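Local coordinates for SusD-like carbohydrate binding protein BF1063 (Bacteroides fragilis NCTC 9343, PDB 3I4G) that probably binds carbohydrates at the outer membrane surface and may take part in glycan capture, at residues 186-189 and 190-193; 116-119 and 120-124; 517-520 and 521-524; 133-136 and 137-141. One frame throughout, in Å; residues are numbered along the deposited sequence. Where two conformers were deposited one is given.

Contact 1 of 4, residues 186-189 and 190-193; sequences AIPA and GEAG
Two successive type I turns fold residues 188-192 into a short 3-10-like turn, in which Glu191 N bonds to Pro188 O at 3.0 Å and Ala192 N bonds to Ala189 O at 3.1 Å. Each donor sits well above the plane of its carbonyl, as the tight i to i+3 winding requires. The turn lies in the surface loop between helix 163-180 and helix 197-211. Its main side-chain contact is Glu191 with Pro188. CG of Glu191 lies beside the backbone N, with chi1 -72°, and the extended chain then runs back past the proline ring. Glu191 OE1 comes within 3.4 Å of Pro188 CD, and Glu191 CD lies 3.8 Å from Pro188 CG. Ile187 meets the root of the same chain. Its CG2 branch touches Glu191 CB at 3.7 Å, and the two side chains cross at about a right angle. A water donates to Glu191 OE1 and to Ala186 O, at 2.9 and 2.8 Å respectively. Glu191 OE1 also forms a salt bridge with Arg120. Pro188 thus packs along the chain and against the carboxylate, while the water and Arg120 bind OE1. Both of these polar partners would be expected to stabilise its negative charge.

Contact 2 of 4, residues 116-119 and 120-124; sequences EKKT and RMIAE
Arg120, whose backbone N bonds to Glu116 O at 2.9 Å, carries a flat guanidinium group with Glu124 OE2 well out of its plane. The setting is the first two turns of helix 116-139, with regular i to i+4 bonding in the helical SusD fold. The ion pair is long, with Arg120 NE 3.7 Å from Glu124 OE2, and no N-H points at that oxygen. Arg120 NH2 has its stronger partner in Glu191. The Glu124 carboxylate also takes Arg194 and Tyr32 through OE1. The N-H of Met121, here selenomethionine, reaches Lys117 O at 2.9 Å, and Ala123 N reaches Thr119 O. Arg120 has CG trans to its backbone N (chi1 179°) and stays extended out to NE. This carries the guanidinium off the helix toward the loop that follows helix 163-180. Met121 bends at chi3 instead, which brings CE within 3.6 Å of Lys117 O. Its side chain packs on helices 21-33 and 86-109. Lys118 and Ile122 run side by side and point the same way, next to helix 86-109. The lysine ammonium is held beyond this pair by Glu114, Ser112 and Gln110. Within the pair, Ile122 CD1 sits 4.0 Å from both CG and CE of Lys118.

Contact 3 of 4, residues 517-520 and 521-524; sequences QSEQ and NINP
The short helix 517-522, close to the C-terminus of this SusD-family chain, carries a glutamine-asparagine pair one turn apart on its surface. Gln517 NE2 donates to Asn521 OD1 at 2.9 Å, with an N-H...O angle of 158°. The acceptor lies in the plane of the Gln517 amide. Gln517 NE2, however, stands above the Asn521 carbonyl plane; the two amide planes are 43° apart. A bend at chi2 of Gln517 (64°) turns its amide back over the following turn. The backbones of the same two residues are also linked, Asn521 N to Gln517 O, so the pair is tied twice. Further along, Ile522 N bonds to Ser518 O at 3.2 Å and Asn523 N to Glu519 O at 3.0 Å. Asn523 is where the chain leaves helical geometry. Its side chain bonds through OD1 to Asn525 N and through ND2 to Val158 O, which joins the helix end to a loop of the N-terminal part. Arg527 meets the same end, bonding to the backbone oxygens of Gln520 and Asn521. A different face carries Glu519 and Ile522, which lie alongside each other in the Ile522 conformer given, one of two. In it, Ile522 CD1 is 4.1 Å from both carboxylate oxygens of Glu519, and Ile522 CG1 lies 3.3 Å from Ser518 O. Lys89 bonds to the Ser518 hydroxyl and makes a weak, long ion pair with Glu519. Ser518 OG in turn donates to the anti lone pair of Glu519 OE2 at 2.7 Å.

Contact 4 of 4, residues 133-136 and 137-141; sequences YFYL and ASYFK
Ser138 reaches back to Phe134 and Tyr135 near the end of helix 116-139. Its CB lies 3.4 Å from Tyr135 O and also stands over one face of the Tyr139 ring. With chi1 at -66°, OG sits beside the backbone N and faces the preceding turn. There it donates to Phe134 O at 2.8 Å. The same OG is 4.1 Å above the centre of the Phe134 ring, and it also bonds to Trp456. This hydroxyl is buried, yet it has polar partners on the helix and beyond it. The backbone bond from Ser138 N to Phe134 O is weak; the hydroxyl gives that carbonyl a second link. Leu136 and Phe140 form an apolar pair near the helix end, with Leu136 CD2 3.6 Å from Phe140 CD2. Helical bonding changes here. Leu136 O accepts from Tyr139 N at 3.3 Å and from Lys141 N at 3.0 Å. The latter is an i to i+5 bond of the pi-turn type, and Lys141 has positive phi. Aromatic rings surround the segment. Tyr135 stacks on Trp47 and Tyr139 on Trp513, while Phe140 meets Trp92 edge-to-face. Tyr133 and Leu136 pack on helix 86-109, Ala137 on helix 163-180, and Phe134 on helix 197-211.

In the fold
Contacts 2 and 4 share helix 116-139, at its beginning and near its end, with centres about 25 Å apart. Contact 4 is buried and aromatic. Contact 2 is partly buried and mixes long charged chains with apolar packing. Contacts 1 and 3 are at the surface and depend more on polar groups: a carboxylate with a water in one, paired amides in the other. Contact 1 touches contact 2 directly, so the loop before helix 197-211 is joined by charge to helix 116-139. Contact 3 lies near the C-terminus, far along the chain from contact 4, yet the nearest atoms of the two are only about 8 Å apart.

Contact 1 of 4, residues 186-189 and 190-193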
ATOM      1  N   ALA A 186      -4.888  -6.307 -23.890  1.00 10.42           N
ATOM      2  CA  ALA A 186      -5.721  -7.450 -24.248  1.00 11.09           C
ATOM      3  C   ALA A 186      -6.689  -7.916 -23.169  1.00 12.24           C
ATOM      4  O   ALA A 186      -7.378  -8.903 -23.384  1.00 15.51           O
ATOM      5  CB  ALA A 186      -4.787  -8.617 -24.658  1.00 10.11           C
ATOM      6  N   ILE A 187      -6.699  -7.262 -22.013  1.00 12.64           N
ATOM      7  CA  ILE A 187      -7.603  -7.610 -20.925  1.00 12.45           C
ATOM      8  C   ILE A 187      -8.950  -6.894 -21.132  1.00 13.59           C
ATOM      9  O   ILE A 187      -9.009  -5.689 -20.981  1.00 14.60           O
ATOM     10  CB  ILE A 187      -7.055  -7.212 -19.532  1.00 13.82           C
ATOM     11  CG1 ILE A 187      -5.651  -7.754 -19.242  1.00 14.15           C
ATOM     12  CG2 ILE A 187      -8.009  -7.711 -18.442  1.00 15.83           C
ATOM     13  CD1 ILE A 187      -5.538  -9.223 -19.156  1.00 12.93           C
ATOM     14  N   PRO A 188     -10.024  -7.632 -21.474  1.00 11.35           N
ATOM     15  CA  PRO A 188     -11.315  -6.924 -21.647  1.00 13.01           C
ATOM     16  C   PRO A 188     -11.950  -6.531 -20.335  1.00 12.14           C
ATOM     17  O   PRO A 188     -11.499  -6.957 -19.257  1.00 11.75           O
ATOM     18  CB  PRO A 188     -12.169  -7.957 -22.357  1.00 13.42           C
ATOM     19  CG  PRO A 188     -11.639  -9.257 -21.874  1.00 15.82           C
ATOM     20  CD  PRO A 188     -10.155  -9.066 -21.765  1.00 12.54           C
ATOM     21  N   ALA A 189     -12.998  -5.712 -20.389  1.00 12.82           N
ATOM     22  CA  ALA A 189     -13.684  -5.278 -19.174  1.00 12.51           C
ATOM     23  C   ALA A 189     -14.154  -6.443 -18.311  1.00 11.20           C
ATOM     24  O   ALA A 189     -14.083  -6.380 -17.104  1.00 10.98           O
ATOM     25  CB  ALA A 189     -14.863  -4.396 -19.525  1.00 14.39           C
ATOM     26  N   GLY A 190     -14.567  -7.528 -18.939  1.00 11.54           N
ATOM     27  CA  GLY A 190     -15.037  -8.682 -18.190  1.00 11.24           C
ATOM     28  C   GLY A 190     -13.991  -9.415 -17.406  1.00 12.22           C
ATOM     29  O   GLY A 190     -14.331 -10.228 -16.562  1.00 13.29           O
ATOM     30  N   GLU A 191     -12.721  -9.153 -17.694  1.00  9.57           N
ATOM     31  CA  GLU A 191     -11.615  -9.768 -16.984  1.00  9.82           C
ATOM     32  C   GLU A 191     -10.940  -8.791 -15.997  1.00  9.54           C
ATOM     33  O   GLU A 191      -9.875  -9.066 -15.439  1.00 10.10           O
ATOM     34  CB  GLU A 191     -10.621 -10.340 -18.011  1.00 10.39           C
ATOM     35  CG  GLU A 191     -11.148 -11.585 -18.712  1.00 11.79           C
ATOM     36  CD  GLU A 191     -10.214 -12.138 -19.761  1.00 13.85           C
ATOM     37  OE1 GLU A 191      -9.082 -11.649 -19.864  1.00 16.37           O
ATOM     38  OE2 GLU A 191     -10.701 -13.024 -20.497  1.00 22.35           O
ATOM     39  N   ALA A 192     -11.618  -7.677 -15.679  1.00  9.33           N
ATOM     40  CA  ALA A 192     -11.082  -6.728 -14.717  1.00  9.74           C
ATOM     41  C   ALA A 192     -10.703  -7.408 -13.429  1.00 10.82           C
ATOM     42  O   ALA A 192     -11.511  -8.146 -12.874  1.00 11.19           O
ATOM     43  CB  ALA A 192     -12.117  -5.616 -14.430  1.00 12.56           C
ATOM     44  N   GLY A 193      -9.478  -7.162 -12.971  1.00  9.45           N
ATOM     45  CA  GLY A 193      -8.965  -7.770 -11.765  1.00  9.40           C
ATOM     46  C   GLY A 193      -7.981  -8.886 -12.049  1.00  8.95           C
ATOM     47  O   GLY A 193      -7.155  -9.211 -11.211  1.00  9.81           O
TER
HETATM   48  O   HOH W   1      -7.203 -11.372 -22.025  1.00 20.16           O

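Contact 2 of 4, residues 116-119 and 120-124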
ATOM      1  N   GLU A 116      -4.657 -22.592 -24.701  1.00  8.17           N
ATOM      2  CA  GLU A 116      -4.167 -21.257 -24.298  1.00  8.30           C
ATOM      3  C   GLU A 116      -4.671 -20.894 -22.909  1.00  7.74           C
ATOM      4  O   GLU A 116      -3.963 -20.255 -22.134  1.00  8.09           O
ATOM      5  CB  GLU A 116      -4.552 -20.212 -25.353  1.00 11.35           C
ATOM      6  CG  GLU A 116      -3.748 -20.457 -26.606  1.00 15.41           C
ATOM      7  CD  GLU A 116      -4.013 -19.517 -27.756  1.00 22.21           C
ATOM      8  OE1 GLU A 116      -4.576 -18.418 -27.533  1.00 32.25           O
ATOM      9  OE2 GLU A 116      -3.624 -19.916 -28.899  1.00 35.42           O
ATOM     10  N   LYS A 117      -5.910 -21.272 -22.580  1.00  8.11           N
ATOM     11  CA  LYS A 117      -6.472 -20.965 -21.278  1.00  9.33           C
ATOM     12  C   LYS A 117      -5.697 -21.690 -20.174  1.00  8.09           C
ATOM     13  O   LYS A 117      -5.408 -21.105 -19.135  1.00  8.47           O
ATOM     14  CB  LYS A 117      -7.969 -21.308 -21.195  1.00 11.21           C
ATOM     15  CG  LYS A 117      -8.837 -20.336 -21.952  1.00 17.43           C
ATOM     16  CD  LYS A 117     -10.286 -20.757 -21.949  1.00 17.18           C
ATOM     17  CE  LYS A 117     -11.091 -19.824 -22.852  1.00 28.96           C
ATOM     18  NZ  LYS A 117     -12.549 -20.119 -22.797  1.00 38.42           N
ATOM     19  N   LYS A 118      -5.368 -22.959 -20.405  1.00  7.75           N
ATOM     20  CA  LYS A 118      -4.566 -23.692 -19.406  1.00  7.56           C
ATOM     21  C   LYS A 118      -3.221 -22.981 -19.154  1.00  7.28           C
ATOM     22  O   LYS A 118      -2.827 -22.757 -17.998  1.00  7.87           O
ATOM     23  CB  LYS A 118      -4.349 -25.142 -19.837  1.00  9.36           C
ATOM     24  CG  LYS A 118      -3.427 -25.919 -18.883  1.00  7.80           C
ATOM     25  CD  LYS A 118      -3.152 -27.301 -19.385  1.00  8.10           C
ATOM     26  CE  LYS A 118      -2.051 -28.010 -18.587  1.00  8.72           C
ATOM     27  NZ  LYS A 118      -1.766 -29.381 -19.067  1.00  7.85           N
ATOM     28  N   THR A 119      -2.540 -22.617 -20.231  1.00  7.05           N
ATOM     29  CA  THR A 119      -1.246 -21.955 -20.107  1.00  8.08           C
ATOM     30  C   THR A 119      -1.355 -20.618 -19.367  1.00  8.53           C
ATOM     31  O   THR A 119      -0.521 -20.283 -18.507  1.00  9.35           O
ATOM     32  CB  THR A 119      -0.633 -21.818 -21.502  1.00  9.29           C
ATOM     33  OG1 THR A 119      -0.368 -23.149 -22.001  1.00  8.72           O
ATOM     34  CG2 THR A 119       0.669 -21.065 -21.500  1.00 10.26           C
ATOM     35  N   ARG A 120      -2.408 -19.878 -19.666  1.00  8.27           N
ATOM     36  CA  ARG A 120      -2.668 -18.630 -18.954  1.00  7.74           C
ATOM     37  C   ARG A 120      -2.916 -18.870 -17.479  1.00  8.09           C
ATOM     38  O   ARG A 120      -2.337 -18.196 -16.622  1.00  8.80           O
ATOM     39  CB  ARG A 120      -3.859 -17.921 -19.581  1.00  7.23           C
ATOM     40  CG  ARG A 120      -4.172 -16.628 -18.868  1.00  8.40           C
ATOM     41  CD  ARG A 120      -5.377 -15.988 -19.480  1.00  9.31           C
ATOM     42  NE  ARG A 120      -5.705 -14.747 -18.782  1.00  9.89           N
ATOM     43  CZ  ARG A 120      -6.726 -13.964 -19.113  1.00 10.12           C
ATOM     44  NH1 ARG A 120      -7.498 -14.241 -20.152  1.00 10.95           N
ATOM     45  NH2 ARG A 120      -6.961 -12.857 -18.410  1.00 10.37           N
HETATM   46  N   MSE A 121      -3.770 -19.822 -17.162  1.00  7.88           N
HETATM   47  CA  MSE A 121      -4.131 -20.053 -15.755  1.00  8.90           C
HETATM   48  C   MSE A 121      -2.953 -20.545 -14.916  1.00  9.82           C
HETATM   49  O   MSE A 121      -2.804 -20.148 -13.763  1.00  8.85           O
HETATM   50  CB  MSE A 121      -5.279 -21.026 -15.647  1.00 10.19           C
HETATM   51  CG  MSE A 121      -6.584 -20.437 -16.252  1.00  9.58           C
HETATM   52 SE   MSE A 121      -8.151 -21.478 -15.771  0.75 10.88          SE
HETATM   53  CE  MSE A 121      -7.848 -22.810 -17.046  1.00 15.64           C
ATOM     54  N   ILE A 122      -2.056 -21.322 -15.505  1.00  8.23           N
ATOM     55  CA  ILE A 122      -0.832 -21.726 -14.832  1.00  8.61           C
ATOM     56  C   ILE A 122      -0.018 -20.477 -14.506  1.00  8.99           C
ATOM     57  O   ILE A 122       0.483 -20.319 -13.408  1.00  8.59           O
ATOM     58  CB  ILE A 122       0.013 -22.683 -15.677  1.00  8.88           C
ATOM     59  CG1 ILE A 122      -0.670 -24.050 -15.734  1.00  8.72           C
ATOM     60  CG2 ILE A 122       1.447 -22.798 -15.110  1.00  9.00           C
ATOM     61  CD1 ILE A 122      -0.114 -25.002 -16.778  1.00  8.77           C
ATOM     62  N   ALA A 123       0.124 -19.579 -15.486  1.00  9.05           N
ATOM     63  CA  ALA A 123       0.831 -18.319 -15.227  1.00  9.55           C
ATOM     64  C   ALA A 123       0.169 -17.489 -14.131  1.00  9.85           C
ATOM     65  O   ALA A 123       0.864 -16.872 -13.298  1.00  8.99           O
ATOM     66  CB  ALA A 123       0.942 -17.520 -16.523  1.00  8.48           C
ATOM     67  N   GLU A 124      -1.159 -17.445 -14.095  1.00  8.13           N
ATOM     68  CA  GLU A 124      -1.869 -16.703 -13.048  1.00  8.06           C
ATOM     69  C   GLU A 124      -1.594 -17.300 -11.692  1.00  8.81           C
ATOM     70  O   GLU A 124      -1.340 -16.566 -10.741  1.00  9.20           O
ATOM     71  CB  GLU A 124      -3.350 -16.672 -13.350  1.00  8.24           C
ATOM     72  CG  GLU A 124      -3.662 -15.898 -14.618  1.00  9.86           C
ATOM     73  CD  GLU A 124      -5.117 -15.818 -14.895  1.00 10.25           C
ATOM     74  OE1 GLU A 124      -5.789 -14.912 -14.356  1.00 10.36           O
ATOM     75  OE2 GLU A 124      -5.613 -16.667 -15.654  1.00 10.19           O
TER

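Contact 3 of 4, residues 517-520 and 521-524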
ATOM      1  N   GLN A 517       5.019 -17.194  16.756  1.00  8.09           N
ATOM      2  CA  GLN A 517       5.344 -18.079  17.872  1.00  9.11           C
ATOM      3  C   GLN A 517       4.739 -19.462  17.702  1.00  8.46           C
ATOM      4  O   GLN A 517       5.398 -20.465  18.029  1.00 10.05           O
ATOM      5  CB  GLN A 517       4.861 -17.484  19.199  1.00  8.19           C
ATOM      6  CG  GLN A 517       5.348 -18.211  20.424  1.00 11.70           C
ATOM      7  CD  GLN A 517       6.841 -18.129  20.562  1.00 12.99           C
ATOM      8  OE1 GLN A 517       7.404 -17.021  20.593  1.00 16.24           O
ATOM      9  NE2 GLN A 517       7.500 -19.293  20.663  1.00 15.23           N
ATOM     10  N   SER A 518       3.516 -19.538  17.197  1.00  9.42           N
ATOM     11  CA  SER A 518       2.891 -20.861  17.079  1.00 10.45           C
ATOM     12  C   SER A 518       3.686 -21.774  16.151  1.00 11.25           C
ATOM     13  O   SER A 518       3.712 -23.016  16.331  1.00 10.84           O
ATOM     14  CB  SER A 518       1.460 -20.734  16.580  1.00 11.21           C
ATOM     15  OG  SER A 518       1.400 -20.159  15.301  1.00 12.23           O
ATOM     16  N   GLU A 519       4.296 -21.176  15.128  1.00 10.56           N
ATOM     17  CA  GLU A 519       5.034 -21.940  14.119  1.00 11.29           C
ATOM     18  C   GLU A 519       6.401 -22.325  14.654  1.00 10.64           C
ATOM     19  O   GLU A 519       6.869 -23.437  14.381  1.00 13.21           O
ATOM     20  CB  GLU A 519       5.062 -21.146  12.805  1.00 12.86           C
ATOM     21  CG  GLU A 519       3.653 -20.752  12.333  1.00 15.80           C
ATOM     22  CD  GLU A 519       2.633 -21.892  12.399  1.00 19.75           C
ATOM     23  OE1 GLU A 519       2.813 -22.885  11.660  1.00 21.15           O
ATOM     24  OE2 GLU A 519       1.665 -21.840  13.205  1.00 17.76           O
ATOM     25  N   GLN A 520       7.032 -21.441  15.424  1.00  9.78           N
ATOM     26  CA  GLN A 520       8.258 -21.790  16.105  1.00 10.41           C
ATOM     27  C   GLN A 520       8.010 -22.959  17.056  1.00 11.49           C
ATOM     28  O   GLN A 520       8.860 -23.860  17.186  1.00 12.09           O
ATOM     29  CB  GLN A 520       8.786 -20.615  16.924  1.00 11.64           C
ATOM     30  CG  GLN A 520       9.150 -19.370  16.103  1.00 11.95           C
ATOM     31  CD  GLN A 520      10.029 -18.403  16.858  1.00 15.08           C
ATOM     32  OE1 GLN A 520      10.905 -18.818  17.639  1.00 14.11           O
ATOM     33  NE2 GLN A 520       9.807 -17.104  16.656  1.00 12.03           N
ATOM     34  N   ASN A 521       6.857 -22.969  17.721  1.00 10.88           N
ATOM     35  CA  ASN A 521       6.572 -24.006  18.709  1.00 11.38           C
ATOM     36  C   ASN A 521       6.396 -25.362  18.060  1.00 11.58           C
ATOM     37  O   ASN A 521       6.853 -26.377  18.597  1.00 14.55           O
ATOM     38  CB  ASN A 521       5.333 -23.654  19.545  1.00 12.08           C
ATOM     39  CG  ASN A 521       5.573 -22.489  20.503  1.00 14.32           C
ATOM     40  OD1 ASN A 521       6.695 -22.055  20.704  1.00 14.32           O
ATOM     41  ND2 ASN A 521       4.504 -21.972  21.087  1.00 13.70           N
ATOM     42  N   ILE A 522       5.742 -25.400  16.914  0.50 11.56           N
ATOM     43  CA  ILE A 522       5.506 -26.649  16.205  0.50 12.35           C
ATOM     44  C   ILE A 522       6.756 -27.220  15.556  0.50 12.41           C
ATOM     45  O   ILE A 522       7.104 -28.409  15.700  0.50 11.86           O
ATOM     46  CB  ILE A 522       4.519 -26.425  15.052  0.50 12.20           C
ATOM     47  CG1 ILE A 522       3.113 -26.185  15.589  0.50 14.01           C
ATOM     48  CG2 ILE A 522       4.516 -27.625  14.112  0.50 15.47           C
ATOM     49  CD1 ILE A 522       2.141 -25.704  14.549  0.50 14.46           C
ATOM     50  N   ASN A 523       7.425 -26.340  14.832  1.00 14.24           N
ATOM     51  CA  ASN A 523       8.519 -26.704  13.952  1.00 14.34           C
ATOM     52  C   ASN A 523       9.855 -26.220  14.485  1.00 14.72           C
ATOM     53  O   ASN A 523      10.157 -25.030  14.404  1.00 14.65           O
ATOM     54  CB  ASN A 523       8.235 -26.079  12.603  1.00 14.12           C
ATOM     55  CG  ASN A 523       9.230 -26.485  11.533  1.00 12.94           C
ATOM     56  OD1 ASN A 523      10.281 -27.070  11.796  1.00 16.30           O
ATOM     57  ND2 ASN A 523       8.877 -26.187  10.305  1.00 12.26           N
ATOM     58  N   PRO A 524      10.715 -27.159  14.933  0.70 18.02           N
ATOM     59  CA  PRO A 524      11.956 -26.726  15.552  0.70 18.74           C
ATOM     60  C   PRO A 524      12.881 -26.037  14.559  0.70 17.40           C
ATOM     61  O   PRO A 524      13.727 -25.222  14.970  0.70 18.50           O
ATOM     62  CB  PRO A 524      12.567 -28.048  16.064  0.70 19.88           C
ATOM     63  CG  PRO A 524      12.028 -29.073  15.166  0.70 20.31           C
ATOM     64  CD  PRO A 524      10.649 -28.631  14.809  0.70 18.86           C
TER

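Contact 4 of 4, residues 133-136 and 137-141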
ATOM      1  N   TYR A 133       5.254 -15.080  -1.661  1.00  9.54           N
ATOM      2  CA  TYR A 133       6.646 -15.179  -1.262  1.00  9.05           C
ATOM      3  C   TYR A 133       7.330 -13.798  -1.300  1.00 10.21           C
ATOM      4  O   TYR A 133       8.192 -13.537  -0.495  1.00  9.61           O
ATOM      5  CB  TYR A 133       7.389 -16.225  -2.109  1.00  8.80           C
ATOM      6  CG  TYR A 133       7.033 -17.612  -1.675  1.00  9.08           C
ATOM      7  CD1 TYR A 133       7.438 -18.073  -0.440  1.00  9.96           C
ATOM      8  CD2 TYR A 133       6.252 -18.449  -2.469  1.00  9.07           C
ATOM      9  CE1 TYR A 133       7.095 -19.329  -0.008  1.00  8.88           C
ATOM     10  CE2 TYR A 133       5.935 -19.734  -2.055  1.00  9.02           C
ATOM     11  CZ  TYR A 133       6.351 -20.151  -0.819  1.00  9.97           C
ATOM     12  OH  TYR A 133       6.032 -21.446  -0.319  1.00 10.79           O
ATOM     13  N   PHE A 134       6.941 -12.924  -2.230  1.00  8.26           N
ATOM     14  CA  PHE A 134       7.476 -11.579  -2.303  1.00  8.60           C
ATOM     15  C   PHE A 134       7.206 -10.822  -1.010  1.00  8.52           C
ATOM     16  O   PHE A 134       8.122 -10.212  -0.446  1.00  8.17           O
ATOM     17  CB  PHE A 134       6.870 -10.843  -3.528  1.00  8.59           C
ATOM     18  CG  PHE A 134       7.066  -9.356  -3.486  1.00  8.57           C
ATOM     19  CD1 PHE A 134       8.228  -8.772  -3.933  1.00  9.12           C
ATOM     20  CD2 PHE A 134       6.088  -8.541  -2.951  1.00 10.12           C
ATOM     21  CE1 PHE A 134       8.421  -7.435  -3.841  1.00  9.69           C
ATOM     22  CE2 PHE A 134       6.268  -7.180  -2.865  1.00  9.38           C
ATOM     23  CZ  PHE A 134       7.448  -6.638  -3.307  1.00  9.23           C
ATOM     24  N   TYR A 135       5.985 -10.858  -0.540  1.00  8.80           N
ATOM     25  CA  TYR A 135       5.669 -10.187   0.712  1.00  7.84           C
ATOM     26  C   TYR A 135       6.272 -10.905   1.944  1.00  7.96           C
ATOM     27  O   TYR A 135       6.816 -10.257   2.825  1.00  8.60           O
ATOM     28  CB  TYR A 135       4.160 -10.002   0.862  1.00  9.02           C
ATOM     29  CG  TYR A 135       3.535  -9.052  -0.112  1.00  7.56           C
ATOM     30  CD1 TYR A 135       3.750  -7.689   0.004  1.00  8.07           C
ATOM     31  CD2 TYR A 135       2.697  -9.487  -1.116  1.00  7.77           C
ATOM     32  CE1 TYR A 135       3.185  -6.812  -0.903  1.00  9.18           C
ATOM     33  CE2 TYR A 135       2.141  -8.627  -2.022  1.00  8.31           C
ATOM     34  CZ  TYR A 135       2.404  -7.284  -1.906  1.00  8.56           C
ATOM     35  OH  TYR A 135       1.826  -6.408  -2.795  1.00  8.55           O
ATOM     36  N   LEU A 136       6.221 -12.233   1.991  1.00  8.26           N
ATOM     37  CA  LEU A 136       6.905 -12.937   3.079  1.00  8.82           C
ATOM     38  C   LEU A 136       8.377 -12.576   3.151  1.00  8.38           C
ATOM     39  O   LEU A 136       8.935 -12.334   4.226  1.00  8.70           O
ATOM     40  CB  LEU A 136       6.727 -14.432   2.930  1.00  8.36           C
ATOM     41  CG  LEU A 136       5.332 -15.005   3.150  1.00  8.74           C
ATOM     42  CD1 LEU A 136       5.308 -16.427   2.652  1.00 10.12           C
ATOM     43  CD2 LEU A 136       4.946 -14.918   4.611  1.00 10.21           C
ATOM     44  N   ALA A 137       9.039 -12.594   2.007  1.00  8.66           N
ATOM     45  CA  ALA A 137      10.462 -12.257   1.900  1.00  9.11           C
ATOM     46  C   ALA A 137      10.751 -10.795   2.248  1.00  8.42           C
ATOM     47  O   ALA A 137      11.844 -10.496   2.695  1.00  9.61           O
ATOM     48  CB  ALA A 137      10.993 -12.541   0.460  1.00 10.25           C
ATOM     49  N   SER A 138       9.782  -9.903   2.039  1.00  8.91           N
ATOM     50  CA  SER A 138       9.977  -8.519   2.405  1.00  7.79           C
ATOM     51  C   SER A 138      10.051  -8.312   3.915  1.00  9.72           C
ATOM     52  O   SER A 138      10.794  -7.438   4.390  1.00  9.48           O
ATOM     53  CB  SER A 138       8.835  -7.665   1.848  1.00  9.61           C
ATOM     54  OG  SER A 138       8.837  -7.619   0.423  1.00  9.62           O
ATOM     55  N   TYR A 139       9.304  -9.103   4.680  1.00  9.26           N
ATOM     56  CA  TYR A 139       9.116  -8.818   6.094  1.00  7.81           C
ATOM     57  C   TYR A 139       9.651  -9.895   7.030  1.00  8.36           C
ATOM     58  O   TYR A 139      10.383  -9.574   7.974  1.00  9.42           O
ATOM     59  CB  TYR A 139       7.622  -8.541   6.343  1.00  9.72           C
ATOM     60  CG  TYR A 139       7.087  -7.366   5.518  1.00  8.45           C
ATOM     61  CD1 TYR A 139       7.653  -6.110   5.646  1.00  9.09           C
ATOM     62  CD2 TYR A 139       6.051  -7.521   4.635  1.00  8.49           C
ATOM     63  CE1 TYR A 139       7.186  -5.052   4.907  1.00  8.44           C
ATOM     64  CE2 TYR A 139       5.559  -6.463   3.892  1.00  8.92           C
ATOM     65  CZ  TYR A 139       6.133  -5.231   4.054  1.00  8.17           C
ATOM     66  OH  TYR A 139       5.663  -4.118   3.356  1.00  9.24           O
ATOM     67  N   PHE A 140       9.275 -11.161   6.813  1.00  7.72           N
ATOM     68  CA  PHE A 140       9.848 -12.255   7.594  1.00  8.19           C
ATOM     69  C   PHE A 140      11.240 -12.665   7.073  1.00  8.93           C
ATOM     70  O   PHE A 140      12.062 -13.189   7.817  1.00  9.80           O
ATOM     71  CB  PHE A 140       8.932 -13.472   7.555  1.00  8.16           C
ATOM     72  CG  PHE A 140       7.568 -13.268   8.151  1.00  7.60           C
ATOM     73  CD1 PHE A 140       7.362 -13.333   9.521  1.00  7.35           C
ATOM     74  CD2 PHE A 140       6.469 -13.059   7.339  1.00  8.36           C
ATOM     75  CE1 PHE A 140       6.110 -13.212  10.064  1.00  8.60           C
ATOM     76  CE2 PHE A 140       5.204 -12.912   7.901  1.00  8.86           C
ATOM     77  CZ  PHE A 140       5.042 -13.043   9.265  1.00  8.49           C
ATOM     78  N   LYS A 141      11.472 -12.476   5.774  1.00  9.37           N
ATOM     79  CA  LYS A 141      12.762 -12.655   5.098  1.00  8.83           C
ATOM     80  C   LYS A 141      13.179 -14.091   4.857  1.00 10.04           C
ATOM     81  O   LYS A 141      13.280 -14.481   3.700  1.00 10.97           O
ATOM     82  CB  LYS A 141      13.882 -11.852   5.787  1.00 10.56           C
ATOM     83  CG  LYS A 141      13.518 -10.356   5.802  1.00 12.43           C
ATOM     84  CD  LYS A 141      14.650  -9.467   6.042  1.00 15.07           C
ATOM     85  CE  LYS A 141      14.171  -8.029   5.932  1.00 13.74           C
ATOM     86  NZ  LYS A 141      15.279  -7.092   6.180  1.00 18.35           N
TER